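Local coordinates for protein omega transaminase (PDB 5LHA) that probably transfers amino groups between amines and keto compounds as a fold-type I enzyme, with its cofactor bound here as pyridoxamine phosphate, at residues Q309-A312 and D313-N317. Residues are numbered along the deposited sequence; the frame is centred on the assembly and turned at random.
Sequences QRIA and DAIEN
Gln-309 and Asp-313, one helical turn apart, are joined twice. Asp-313 N donates to Gln-309 O at 2.8 Å, and, in addition, the amide NE2 of Gln-309 reaches Asp-313 OD1 at 3.0 Å in a nearly straight bond. The carboxylate oxygen lies almost in the amide plane, whereas NE2 approaches OD1 on its syn side, 29° out of the carboxylate plane. With CG anti to the backbone N (chi1 -162°), Gln-309 CG lies 3.3 Å from Asp-313 OD2; the bend at chi2 (78°) then carries NE2 forward along the helix to OD1. Cutting Gln-309 back to alanine removes the NE2 donor, which is likely to leave Asp-313 OD1 without this partner and its carboxylate freer to turn.

Further along, Ala-312 O accepts from Glu-316 N at 2.9 Å and Ile-311 O from Ile-315 N at 3.1 Å, but Arg-310 O holds Ala-314 N only weakly. Asn-317 N, at the end of the helix, still donates to Asp-313 O. Near the start, Asn-308 OD1 accepts from Ile-311 N. Ile-311 and Ile-315 lie side by side, CG2 of the former 3.9 Å from CD1 of the latter, and both pack on helix 124-141. Arg-310 donates through NH2 to Gly-258 O and through NE to Tyr-138 OH, while Glu-316 OE2 forms a salt bridge with Arg-117 NE and accepts from Trp-22 NE1 of the second subunit. The whole is an i to i+4 glutamine-aspartate pair on a short, two-turn alpha-helix directly following strand 303-308, which lies between strands 115-121 and 288-291 in a seven-stranded mixed sheet of this class-III, fold-type I aminotransferase.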
loop_
_atom_site.group_PDB
_atom_site.type_symbol
_atom_site.label_atom_id
_atom_site.label_comp_id
_atom_site.label_asym_id
_atom_site.label_seq_id
_atom_site.Cartn_x
_atom_site.Cartn_y
_atom_site.Cartn_z
ATOM N N GLN A 309 -9.661 -3.279 -29.697
ATOM C CA GLN A 309 -10.034 -1.963 -30.210
ATOM C C GLN A 309 -10.638 -1.092 -29.118
ATOM O O GLN A 309 -10.365 0.111 -29.057
ATOM C CB GLN A 309 -11.020 -2.116 -31.369
ATOM C CG GLN A 309 -11.171 -0.884 -32.260
ATOM C CD GLN A 309 -10.027 -0.700 -33.244
ATOM O OE1 GLN A 309 -9.744 -1.585 -34.054
ATOM N NE2 GLN A 309 -9.374 0.458 -33.191
ATOM N N ARG A 310 -11.485 -1.674 -28.266
ATOM C CA ARG A 310 -12.046 -0.952 -27.128
ATOM C C ARG A 310 -10.967 -0.204 -26.348
ATOM O O ARG A 310 -11.012 1.024 -26.213
ATOM C CB ARG A 310 -12.786 -1.932 -26.215
ATOM C CG ARG A 310 -13.230 -1.344 -24.889
ATOM C CD ARG A 310 -13.603 -2.438 -23.901
ATOM N NE ARG A 310 -13.851 -1.908 -22.558
ATOM C CZ ARG A 310 -14.377 -2.604 -21.550
ATOM N NH1 ARG A 310 -14.731 -3.871 -21.712
ATOM N NH2 ARG A 310 -14.552 -2.025 -20.369
ATOM N N ILE A 311 -9.974 -0.943 -25.850
ATOM C CA ILE A 311 -8.892 -0.361 -25.058
ATOM C C ILE A 311 -8.047 0.587 -25.900
ATOM O O ILE A 311 -7.654 1.667 -25.443
ATOM C CB ILE A 311 -8.040 -1.491 -24.445
ATOM C CG1 ILE A 311 -8.865 -2.302 -23.447
ATOM C CG2 ILE A 311 -6.771 -0.941 -23.771
ATOM C CD1 ILE A 311 -8.279 -3.675 -23.140
ATOM N N ALA A 312 -7.710 0.180 -27.123
ATOM C CA ALA A 312 -6.845 0.991 -27.975
ATOM C C ALA A 312 -7.463 2.361 -28.243
ATOM O O ALA A 312 -6.780 3.391 -28.172
ATOM C CB ALA A 312 -6.565 0.251 -29.282
ATOM N N ASP A 313 -8.760 2.378 -28.571
ATOM C CA ASP A 313 -9.464 3.620 -28.881
ATOM C C ASP A 313 -9.476 4.575 -27.697
ATOM O O ASP A 313 -9.345 5.793 -27.870
ATOM C CB ASP A 313 -10.894 3.300 -29.303
ATOM C CG ASP A 313 -10.966 2.666 -30.659
ATOM O OD1 ASP A 313 -9.973 2.758 -31.410
ATOM O OD2 ASP A 313 -12.005 2.047 -30.960
ATOM N N ALA A 314 -9.688 4.045 -26.488
ATOM C CA ALA A 314 -9.750 4.899 -25.306
ATOM C C ALA A 314 -8.408 5.556 -25.025
ATOM O O ALA A 314 -8.345 6.740 -24.674
ATOM C CB ALA A 314 -10.201 4.091 -24.093
ATOM N N ILE A 315 -7.330 4.785 -25.137
ATOM C CA ILE A 315 -6.009 5.308 -24.818
ATOM C C ILE A 315 -5.562 6.296 -25.888
ATOM O O ILE A 315 -5.050 7.377 -25.576
ATOM C CB ILE A 315 -5.015 4.143 -24.638
ATOM C CG1 ILE A 315 -5.426 3.324 -23.410
ATOM C CG2 ILE A 315 -3.599 4.666 -24.460
ATOM C CD1 ILE A 315 -4.528 2.180 -23.092
ATOM N N GLU A 316 -5.747 5.941 -27.166
ATOM C CA GLU A 316 -5.351 6.849 -28.235
ATOM C C GLU A 316 -6.219 8.105 -28.308
ATOM O O GLU A 316 -5.755 9.123 -28.836
ATOM C CB GLU A 316 -5.336 6.127 -29.584
ATOM C CG GLU A 316 -4.292 5.024 -29.677
ATOM C CD GLU A 316 -4.209 4.421 -31.060
ATOM O OE1 GLU A 316 -5.109 4.707 -31.879
ATOM O OE2 GLU A 316 -3.230 3.687 -31.341
ATOM N N ASN A 317 -7.456 8.069 -27.803
ATOM C CA ASN A 317 -8.272 9.273 -27.689
ATOM C C ASN A 317 -8.244 9.872 -26.292
ATOM O O ASN A 317 -9.031 10.778 -26.006
ATOM C CB ASN A 317 -9.737 9.018 -28.068
ATOM C CG ASN A 317 -9.965 8.947 -29.563
ATOM O OD1 ASN A 317 -9.281 9.605 -30.349
ATOM N ND2 ASN A 317 -10.981 8.187 -29.958
#